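Local atomic coordinates of glucoamylase (Thermoanaerobacterium thermosaccharolyticum, PDB entry 1LF6), a protein that hydrolyses terminal alpha-1,4-linked glucose residues one after another from the non-reducing ends of glucan chains, probably releasing beta-D-glucose. Residues A[278-281]-A[282-285]; A[292-296]-A[297-301]; A[307-311]-A[312-316]; A[564-568]-A[569-573]. One frame throughout, in Å; residues are numbered along the deposited sequence.

Interaction 1 of 4, residues A[278-281]-A[282-285]; sequences DEWT and KYCN
Trp280 and Cys284 are joined by an i to i+4 backbone bond in the last turns of the alpha-helix 269-284. Three such bonds are firm. Lys282 N gives to Asp278 O at 2.8 Å, Cys284 N to Trp280 O at 3.1 Å, and Asn285 N to Thr281 O at 3.0 Å. The one from Tyr283 N to Glu279 O is weak.

The apolar contact is between the two aromatic residues. Trp280 CZ3 lies 4.1 Å from Tyr283 CD1. CD1 comes at the edge of the indole, near its plane, and the two side chains cross at a slant. Both polar ends are used elsewhere: Trp280 NE1 gives to Thr42 O, and Tyr283 OH is bonded to Asp357 OD1. Trp280 and Cys284 also touch Met303. These contacts pack the end of helix 269-284 on helix 296-306.

On a more exposed side, Thr281 and Asn285 run alongside each other. Thr281 OG1 lies beside the backbone N (chi1 -56°), where it bonds Ile277 O; this puts CG2 anti to that N. Asn285 OD1 is hydrogen-bonded to Lys103 NZ. The methyl Thr281 CG2 meets Asn285 ND2 at 3.4 Å.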
loop_
_atom_site.group_PDB
_atom_site.type_symbol
_atom_site.label_atom_id
_atom_site.label_comp_id
_atom_site.label_asym_id
_atom_site.label_seq_id
_atom_site.Cartn_x
_atom_site.Cartn_y
_atom_site.Cartn_z
ATOM N N ASP A 278 -11.642 19.153 6.579
ATOM C CA ASP A 278 -11.786 19.329 8.025
ATOM C C ASP A 278 -11.706 18.008 8.782
ATOM O O ASP A 278 -11.083 17.929 9.840
ATOM C CB ASP A 278 -13.118 20.012 8.372
ATOM C CG ASP A 278 -13.202 21.436 7.859
ATOM O OD1 ASP A 278 -12.169 22.140 7.870
ATOM O OD2 ASP A 278 -14.309 21.860 7.461
ATOM N N GLU A 279 -12.348 16.976 8.245
ATOM C CA GLU A 279 -12.342 15.670 8.892
ATOM C C GLU A 279 -10.922 15.133 9.022
ATOM O O GLU A 279 -10.540 14.598 10.068
ATOM C CB GLU A 279 -13.203 14.681 8.105
ATOM C CG GLU A 279 -14.178 13.904 8.974
ATOM C CD GLU A 279 -15.057 12.948 8.184
ATOM O OE1 GLU A 279 -15.971 12.345 8.790
ATOM O OE2 GLU A 279 -14.841 12.793 6.963
ATOM N N TRP A 280 -10.144 15.278 7.954
ATOM C CA TRP A 280 -8.762 14.819 7.943
ATOM C C TRP A 280 -7.870 15.690 8.823
ATOM O O TRP A 280 -6.957 15.190 9.477
ATOM C CB TRP A 280 -8.223 14.808 6.509
ATOM C CG TRP A 280 -8.455 13.510 5.809
ATOM C CD1 TRP A 280 -9.171 13.307 4.663
ATOM C CD2 TRP A 280 -7.994 12.220 6.228
ATOM N NE1 TRP A 280 -9.188 11.970 4.344
ATOM C CE2 TRP A 280 -8.471 11.280 5.289
ATOM C CE3 TRP A 280 -7.222 11.768 7.309
ATOM C CZ2 TRP A 280 -8.203 9.911 5.396
ATOM C CZ3 TRP A 280 -6.955 10.410 7.418
ATOM C CH2 TRP A 280 -7.445 9.496 6.465
ATOM N N THR A 281 -8.133 16.992 8.823
ATOM C CA THR A 281 -7.355 17.931 9.620
ATOM C C THR A 281 -7.578 17.632 11.096
ATOM O O THR A 281 -6.642 17.650 11.896
ATOM C CB THR A 281 -7.769 19.384 9.315
ATOM O OG1 THR A 281 -7.633 19.626 7.911
ATOM C CG2 THR A 281 -6.883 20.365 10.065
ATOM N N LYS A 282 -8.825 17.342 11.444
ATOM C CA LYS A 282 -9.193 17.016 12.816
ATOM C C LYS A 282 -8.353 15.841 13.315
ATOM O O LYS A 282 -7.868 15.834 14.451
ATOM C CB LYS A 282 -10.674 16.643 12.874
ATOM C CG LYS A 282 -11.147 16.193 14.239
ATOM C CD LYS A 282 -12.583 15.712 14.177
ATOM C CE LYS A 282 -13.084 15.309 15.550
ATOM N NZ LYS A 282 -14.514 14.894 15.494
ATOM N N TYR A 283 -8.193 14.839 12.459
ATOM C CA TYR A 283 -7.405 13.671 12.822
ATOM C C TYR A 283 -5.936 14.016 13.005
ATOM O O TYR A 283 -5.325 13.602 13.984
ATOM C CB TYR A 283 -7.536 12.572 11.767
ATOM C CG TYR A 283 -6.567 11.438 12.005
ATOM C CD1 TYR A 283 -5.477 11.230 11.156
ATOM C CD2 TYR A 283 -6.715 10.595 13.106
ATOM C CE1 TYR A 283 -4.558 10.202 11.402
ATOM C CE2 TYR A 283 -5.805 9.570 13.363
ATOM C CZ TYR A 283 -4.731 9.378 12.507
ATOM O OH TYR A 283 -3.845 8.354 12.749
ATOM N N CYS A 284 -5.370 14.774 12.070
ATOM C CA CYS A 284 -3.962 15.146 12.166
ATOM C C CYS A 284 -3.664 15.903 13.449
ATOM O O CYS A 284 -2.634 15.675 14.087
ATOM C CB CYS A 284 -3.541 16.004 10.970
ATOM S SG CYS A 284 -3.445 15.108 9.410
ATOM N N ASN A 285 -4.572 16.798 13.829
ATOM C CA ASN A 285 -4.379 17.603 15.028
ATOM C C ASN A 285 -4.560 16.829 16.318
ATOM O O ASN A 285 -4.385 17.366 17.408
ATOM C CB ASN A 285 -5.305 18.820 15.006
ATOM C CG ASN A 285 -4.922 19.806 13.929
ATOM O OD1 ASN A 285 -3.743 19.961 13.613
ATOM N ND2 ASN A 285 -5.912 20.485 13.363
#

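Interaction 2 of 4, residues A[292-296]-A[297-301]; sequences GKANS and LYYNS
Ala294 and Asn295 lead the loop into helix 296-306, where they meet Tyr298 and Tyr299. Ser296 begins the helix, and Asn295 is at the N-cap position. Ser296 contributes mainly through its backbone. Its O accepts from Asn300 N at 2.7 Å, with an N-H...O angle of 163°. One residue earlier, Asn295 O accepts from Tyr299 N at 3.2 Å, in the carbonyl plane.

Ala294 contributes its methyl group. CB touches both tyrosines, 3.5 Å from Tyr298 CD2 and 3.6 Å from Tyr299 CE2. It approaches both rings obliquely. The tyrosines also pack on each other: Tyr298 CD2 stands over the centre of the Tyr299 ring, 3.8 Å above its plane. Tyr298 CG is anti to the backbone N (chi1 164°), while Tyr299 CG lies beside its own N (chi1 -74°), and these different turns bring both rings to Ala294. The far end of Tyr298 is tied down as well, since its OH is bonded to Asn288 O.

The Asn295 side chain lies obliquely across that of Tyr298. Beyond it lie Phe663 of helix 653-668 and Glu625 of helix 618-627.

The chemistry is that of a helix start. The carbonyls of Asn295 and Ser296 start the i to i+4 pattern with Tyr299 N and Asn300 N, and beside this polar start an apolar methyl packs on two tyrosines.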
loop_
_atom_site.group_PDB
_atom_site.type_symbol
_atom_site.label_atom_id
_atom_site.label_comp_id
_atom_site.label_asym_id
_atom_site.label_seq_id
_atom_site.Cartn_x
_atom_site.Cartn_y
_atom_site.Cartn_z
ATOM N N GLY A 292 6.064 20.977 17.638
ATOM C CA GLY A 292 6.079 21.697 16.372
ATOM C C GLY A 292 7.081 21.208 15.338
ATOM O O GLY A 292 7.302 21.874 14.328
ATOM N N LYS A 293 7.688 20.051 15.574
ATOM C CA LYS A 293 8.663 19.520 14.631
ATOM C C LYS A 293 8.008 18.660 13.557
ATOM O O LYS A 293 8.566 18.479 12.473
ATOM C CB LYS A 293 9.728 18.702 15.364
ATOM C CG LYS A 293 10.672 19.533 16.212
ATOM C CD LYS A 293 11.783 18.675 16.794
ATOM C CE LYS A 293 12.773 19.519 17.572
ATOM N NZ LYS A 293 13.864 18.688 18.154
ATOM N N ALA A 294 6.828 18.128 13.860
ATOM C CA ALA A 294 6.101 17.286 12.913
ATOM C C ALA A 294 6.074 17.954 11.540
ATOM O O ALA A 294 5.710 19.124 11.421
ATOM C CB ALA A 294 4.681 17.045 13.416
ATOM N N ASN A 295 6.464 17.213 10.506
ATOM C CA ASN A 295 6.504 17.760 9.153
ATOM C C ASN A 295 5.433 17.178 8.233
ATOM O O ASN A 295 4.621 16.348 8.647
ATOM C CB ASN A 295 7.897 17.550 8.546
ATOM C CG ASN A 295 8.262 16.081 8.401
ATOM O OD1 ASN A 295 9.396 15.743 8.064
ATOM N ND2 ASN A 295 7.303 15.205 8.653
ATOM N N SER A 296 5.439 17.612 6.979
ATOM C CA SER A 296 4.446 17.153 6.017
ATOM C C SER A 296 4.480 15.652 5.759
ATOM O O SER A 296 3.432 15.005 5.701
ATOM C CB SER A 296 4.606 17.906 4.694
ATOM O OG SER A 296 5.849 17.610 4.087
ATOM N N LEU A 297 5.671 15.089 5.604
ATOM C CA LEU A 297 5.767 13.657 5.339
ATOM C C LEU A 297 5.235 12.858 6.516
ATOM O O LEU A 297 4.666 11.786 6.333
ATOM C CB LEU A 297 7.212 13.254 5.028
ATOM C CG LEU A 297 7.422 11.816 4.538
ATOM C CD1 LEU A 297 6.473 11.504 3.389
ATOM C CD2 LEU A 297 8.865 11.639 4.094
ATOM N N TYR A 298 5.418 13.383 7.725
ATOM C CA TYR A 298 4.931 12.714 8.929
ATOM C C TYR A 298 3.410 12.640 8.867
ATOM O O TYR A 298 2.823 11.571 9.014
ATOM C CB TYR A 298 5.357 13.498 10.172
ATOM C CG TYR A 298 4.610 13.136 11.439
ATOM C CD1 TYR A 298 4.852 11.933 12.099
ATOM C CD2 TYR A 298 3.689 14.022 12.003
ATOM C CE1 TYR A 298 4.200 11.621 13.299
ATOM C CE2 TYR A 298 3.031 13.721 13.201
ATOM C CZ TYR A 298 3.294 12.525 13.846
ATOM O OH TYR A 298 2.688 12.252 15.054
ATOM N N TYR A 299 2.769 13.782 8.655
ATOM C CA TYR A 299 1.316 13.808 8.571
ATOM C C TYR A 299 0.831 13.012 7.356
ATOM O O TYR A 299 -0.142 12.257 7.444
ATOM C CB TYR A 299 0.826 15.261 8.511
ATOM C CG TYR A 299 0.915 15.979 9.843
ATOM C CD1 TYR A 299 0.115 15.591 10.917
ATOM C CD2 TYR A 299 1.808 17.034 10.035
ATOM C CE1 TYR A 299 0.201 16.240 12.162
ATOM C CE2 TYR A 299 1.905 17.688 11.276
ATOM C CZ TYR A 299 1.097 17.283 12.331
ATOM O OH TYR A 299 1.195 17.924 13.550
ATOM N N ASN A 300 1.510 13.169 6.225
ATOM C CA ASN A 300 1.119 12.439 5.021
ATOM C C ASN A 300 1.144 10.942 5.312
ATOM O O ASN A 300 0.187 10.225 5.006
ATOM C CB ASN A 300 2.066 12.761 3.852
ATOM C CG ASN A 300 1.556 12.226 2.515
ATOM O OD1 ASN A 300 2.261 11.503 1.811
ATOM N ND2 ASN A 300 0.330 12.586 2.163
ATOM N N SER A 301 2.236 10.472 5.913
ATOM C CA SER A 301 2.373 9.055 6.237
ATOM C C SER A 301 1.259 8.575 7.166
ATOM O O SER A 301 0.666 7.525 6.933
ATOM C CB SER A 301 3.733 8.784 6.897
ATOM O OG SER A 301 4.798 9.128 6.023
#

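Interaction 3 of 4, residues A[307-311]-A[312-316]; sequences ASEDK and TNKGA
A type II beta turn, Asn313 to Ala316, ends a tight loop after helix 296-306, and two acidic side chains, Glu309 and Asp310, accept bonds from its backbone. Glu309 CG is anti to the backbone N (chi1 173°), and the extended chain carries the carboxylate to the turn. There OE2 accepts from Gly315 N at 2.8 Å through its anti lone pair. The same OE2 forms a salt bridge with Arg363 of helix 358-375, and OE1 is bonded to Tyr46 OH. Shortening Glu309 to an alanine is likely to leave Gly315 N without this acceptor and Arg363 without this counter-charge, and to remove the link to Tyr46.

The backbone closes the loop at its base, where Asp310 N gives to Ala316 O at 3.1 Å. Glu309 CA adds a CA-H...O contact to that oxygen at 3.5 Å. Gly315 has a positive phi of 96°, as is usual at the third position of such a turn.

Asp310 grips the far bend. Its OD2 takes a nearly straight bond from Asn313 N at 2.8 Å, 23° out of the carboxylate plane, and a weak one from Thr312 N. Its OD1 also accepts from Ile67 N. Two waters fill in round the carboxylate. One gives to OD1 and accepts from Thr312 OG1. The other accepts from Asn313 ND2 and gives to Asp310 OD2, with its oxygen 2.6 Å from OD2.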
loop_
_atom_site.group_PDB
_atom_site.type_symbol
_atom_site.label_atom_id
_atom_site.label_comp_id
_atom_site.label_asym_id
_atom_site.label_seq_id
_atom_site.Cartn_x
_atom_site.Cartn_y
_atom_site.Cartn_z
ATOM N N ALA A 307 -5.835 5.744 6.354
ATOM C CA ALA A 307 -6.688 5.441 5.209
ATOM C C ALA A 307 -6.520 4.018 4.670
ATOM O O ALA A 307 -7.172 3.648 3.691
ATOM C CB ALA A 307 -6.419 6.446 4.093
ATOM N N SER A 308 -5.667 3.217 5.307
ATOM C CA SER A 308 -5.425 1.845 4.840
ATOM C C SER A 308 -6.179 0.773 5.621
ATOM O O SER A 308 -5.912 -0.423 5.476
ATOM C CB SER A 308 -3.923 1.541 4.868
ATOM O OG SER A 308 -3.229 2.377 3.959
ATOM N N GLU A 309 -7.122 1.207 6.451
ATOM C CA GLU A 309 -7.927 0.285 7.242
ATOM C C GLU A 309 -9.239 -0.001 6.517
ATOM O O GLU A 309 -9.804 0.891 5.889
ATOM C CB GLU A 309 -8.241 0.900 8.614
ATOM C CG GLU A 309 -9.212 0.092 9.472
ATOM C CD GLU A 309 -9.593 0.796 10.770
ATOM O OE1 GLU A 309 -9.896 2.006 10.723
ATOM O OE2 GLU A 309 -9.602 0.138 11.829
ATOM N N ASP A 310 -9.721 -1.239 6.581
ATOM C CA ASP A 310 -11.000 -1.530 5.957
ATOM C C ASP A 310 -12.013 -0.851 6.869
ATOM O O ASP A 310 -11.768 -0.696 8.068
ATOM C CB ASP A 310 -11.282 -3.032 5.894
ATOM C CG ASP A 310 -12.602 -3.344 5.180
ATOM O OD1 ASP A 310 -12.780 -2.885 4.030
ATOM O OD2 ASP A 310 -13.454 -4.036 5.771
ATOM N N LYS A 311 -13.144 -0.433 6.312
ATOM C CA LYS A 311 -14.141 0.250 7.122
ATOM C C LYS A 311 -15.230 -0.666 7.670
ATOM O O LYS A 311 -16.104 -0.224 8.414
ATOM C CB LYS A 311 -14.734 1.409 6.322
ATOM C CG LYS A 311 -13.680 2.459 5.994
ATOM C CD LYS A 311 -14.215 3.625 5.182
ATOM C CE LYS A 311 -13.115 4.666 4.975
ATOM N NZ LYS A 311 -13.570 5.900 4.286
ATOM N N THR A 312 -15.163 -1.947 7.316
ATOM C CA THR A 312 -16.133 -2.921 7.795
ATOM C C THR A 312 -15.425 -3.829 8.802
ATOM O O THR A 312 -15.916 -4.053 9.906
ATOM C CB THR A 312 -16.699 -3.755 6.634
ATOM O OG1 THR A 312 -17.225 -2.873 5.636
ATOM C CG2 THR A 312 -17.819 -4.672 7.126
ATOM N N ASN A 313 -14.265 -4.349 8.412
ATOM C CA ASN A 313 -13.470 -5.191 9.302
ATOM C C ASN A 313 -12.415 -4.269 9.893
ATOM O O ASN A 313 -11.294 -4.180 9.383
ATOM C CB ASN A 313 -12.799 -6.327 8.523
ATOM C CG ASN A 313 -13.703 -7.535 8.354
ATOM O OD1 ASN A 313 -13.904 -8.312 9.289
ATOM N ND2 ASN A 313 -14.259 -7.693 7.162
ATOM N N LYS A 314 -12.787 -3.561 10.957
ATOM C CA LYS A 314 -11.879 -2.619 11.599
ATOM C C LYS A 314 -10.632 -3.296 12.153
ATOM O O LYS A 314 -10.693 -4.401 12.686
ATOM C CB LYS A 314 -12.610 -1.862 12.712
ATOM C CG LYS A 314 -13.782 -1.019 12.216
ATOM C CD LYS A 314 -14.441 -0.263 13.355
ATOM C CE LYS A 314 -15.622 0.557 12.860
ATOM N NZ LYS A 314 -16.321 1.244 13.980
ATOM N N GLY A 315 -9.498 -2.618 12.027
ATOM C CA GLY A 315 -8.251 -3.180 12.506
ATOM C C GLY A 315 -7.511 -3.863 11.373
ATOM O O GLY A 315 -6.321 -4.156 11.482
ATOM N N ALA A 316 -8.220 -4.121 10.278
ATOM C CA ALA A 316 -7.619 -4.767 9.115
ATOM C C ALA A 316 -6.859 -3.760 8.251
ATOM O O ALA A 316 -7.437 -3.129 7.373
ATOM C CB ALA A 316 -8.697 -5.442 8.290
HETATM O O HOH W 1 -15.408 -1.597 4.501
HETATM O O HOH W 2 -14.539 -6.282 5.151
#

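Interaction 4 of 4, residues A[564-568]-A[569-573]; sequences KVDTP and KGPSW
Lys564 lies along Trp573 at the open end of a two-stranded beta hairpin, strands 564-567 and 570-573. The two side chains point the same way. The lysine chain is extended, with CG anti to the backbone N (chi1 176°), and its methylenes run over one face of the indole. CG stands 3.3 Å above the ring plane, offset toward the rim, and CD and CE follow as far as CZ2. Lys564 CA makes a CH-pi contact 4.0 Å from the centroid of the five-membered ring. Trp573 NE1 is bonded to Asp560 OD1, which helps to set the turn of the indole. With an alanine in place of Trp573, the Lys564 methylenes would probably lose the surface they lie on, and Asp560 OD1 this N-H.

Pro571 shares this face of the hairpin. It runs beside Lys564, with its CB 4.0 Å from Lys564 CE, and crosses Asp566, whose OD1 is 3.5 Å from the same CB. On the other face, Thr567 and Ser572 touch Phe627 of helix 618-627.

Val565 and Ser572 form a hydrogen-bonded pair, linked by N-H...O bonds both ways. A type I turn, Thr567 to Gly570, joins the strands. Gly570 O accepts twice there. Thr567 N gives to it at 2.8 Å from above the carbonyl plane, and Thr567 OG1 gives to it at 2.6 Å on a lone pair.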
loop_
_atom_site.group_PDB
_atom_site.type_symbol
_atom_site.label_atom_id
_atom_site.label_comp_id
_atom_site.label_asym_id
_atom_site.label_seq_id
_atom_site.Cartn_x
_atom_site.Cartn_y
_atom_site.Cartn_z
ATOM N N LYS A 564 24.944 -2.549 -0.147
ATOM C CA LYS A 564 24.647 -1.156 0.150
ATOM C C LYS A 564 24.900 -0.370 -1.131
ATOM O O LYS A 564 25.845 -0.658 -1.867
ATOM C CB LYS A 564 25.553 -0.614 1.258
ATOM C CG LYS A 564 25.341 0.875 1.522
ATOM C CD LYS A 564 26.326 1.448 2.524
ATOM C CE LYS A 564 26.056 2.941 2.716
ATOM N NZ LYS A 564 27.040 3.605 3.609
ATOM N N VAL A 565 24.039 0.596 -1.416
ATOM C CA VAL A 565 24.211 1.435 -2.598
ATOM C C VAL A 565 23.910 2.887 -2.238
ATOM O O VAL A 565 22.859 3.186 -1.670
ATOM C CB VAL A 565 23.269 1.030 -3.761
ATOM C CG1 VAL A 565 23.394 2.039 -4.903
ATOM C CG2 VAL A 565 23.613 -0.373 -4.261
ATOM N N ASP A 566 24.846 3.779 -2.545
ATOM C CA ASP A 566 24.657 5.205 -2.296
ATOM C C ASP A 566 24.014 5.817 -3.538
ATOM O O ASP A 566 24.699 6.098 -4.521
ATOM C CB ASP A 566 25.999 5.905 -2.045
ATOM C CG ASP A 566 26.486 5.749 -0.622
ATOM O OD1 ASP A 566 25.762 6.180 0.302
ATOM O OD2 ASP A 566 27.595 5.201 -0.429
ATOM N N THR A 567 22.703 6.012 -3.506
ATOM C CA THR A 567 22.012 6.601 -4.648
ATOM C C THR A 567 22.137 8.120 -4.576
ATOM O O THR A 567 22.545 8.670 -3.553
ATOM C CB THR A 567 20.507 6.283 -4.634
ATOM O OG1 THR A 567 19.887 7.055 -3.600
ATOM C CG2 THR A 567 20.264 4.808 -4.370
ATOM N N PRO A 568 21.789 8.821 -5.665
ATOM C CA PRO A 568 21.892 10.279 -5.596
ATOM C C PRO A 568 20.850 10.897 -4.654
ATOM O O PRO A 568 20.785 12.113 -4.514
ATOM C CB PRO A 568 21.730 10.714 -7.058
ATOM C CG PRO A 568 20.971 9.610 -7.679
ATOM C CD PRO A 568 21.552 8.373 -7.046
ATOM N N LYS A 569 20.048 10.049 -4.009
ATOM C CA LYS A 569 19.024 10.498 -3.065
ATOM C C LYS A 569 19.455 10.108 -1.650
ATOM O O LYS A 569 18.838 10.511 -0.659
ATOM C CB LYS A 569 17.677 9.820 -3.346
ATOM C CG LYS A 569 17.081 10.074 -4.716
ATOM C CD LYS A 569 16.333 11.386 -4.770
ATOM C CE LYS A 569 15.490 11.465 -6.041
ATOM N NZ LYS A 569 14.526 12.593 -6.001
ATOM N N GLY A 570 20.512 9.307 -1.568
ATOM C CA GLY A 570 20.995 8.845 -0.282
ATOM C C GLY A 570 21.254 7.346 -0.307
ATOM O O GLY A 570 21.103 6.699 -1.341
ATOM N N PRO A 571 21.629 6.754 0.831
ATOM C CA PRO A 571 21.895 5.321 0.846
ATOM C C PRO A 571 20.677 4.437 1.059
ATOM O O PRO A 571 19.707 4.828 1.716
ATOM C CB PRO A 571 22.879 5.187 1.990
ATOM C CG PRO A 571 22.287 6.146 2.995
ATOM C CD PRO A 571 21.959 7.363 2.135
ATOM N N SER A 572 20.735 3.244 0.475
ATOM C CA SER A 572 19.689 2.244 0.653
ATOM C C SER A 572 20.349 0.876 0.489
ATOM O O SER A 572 21.499 0.785 0.064
ATOM C CB SER A 572 18.551 2.417 -0.351
ATOM O OG SER A 572 17.398 1.713 0.107
ATOM N N TRP A 573 19.625 -0.178 0.834
ATOM C CA TRP A 573 20.155 -1.529 0.761
ATOM C C TRP A 573 19.205 -2.497 0.064
ATOM O O TRP A 573 18.001 -2.252 0.007
ATOM C CB TRP A 573 20.406 -2.062 2.176
ATOM C CG TRP A 573 21.520 -1.395 2.910
ATOM C CD1 TRP A 573 22.756 -1.914 3.153
ATOM C CD2 TRP A 573 21.527 -0.068 3.465
ATOM N NE1 TRP A 573 23.536 -1.001 3.819
ATOM C CE2 TRP A 573 22.808 0.143 4.022
ATOM C CE3 TRP A 573 20.575 0.964 3.542
ATOM C CZ2 TRP A 573 23.168 1.342 4.650
ATOM C CZ3 TRP A 573 20.931 2.158 4.164
ATOM C CH2 TRP A 573 22.219 2.334 4.711
#

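All four contacts are local and follow one another in series; none nests in or crosses another. Interaction 1 ends helix 269-284 at the edge of the N-terminal beta-sandwich region. Interaction 2 starts the next helix, 296-306, in the family 15 region. The two touch where Cys284 O meets Tyr299 CE1 at 3.5 Å. Interaction 3 closes a short turn within the loop that follows that helix, and its Ala307 packs against Trp280 of interaction 1. These three therefore lie around the junction between the sandwich and the helical barrel. Interaction 4 closes a hairpin much later in the chain, packed on helices 600-612 and 618-627. It touches none of the others.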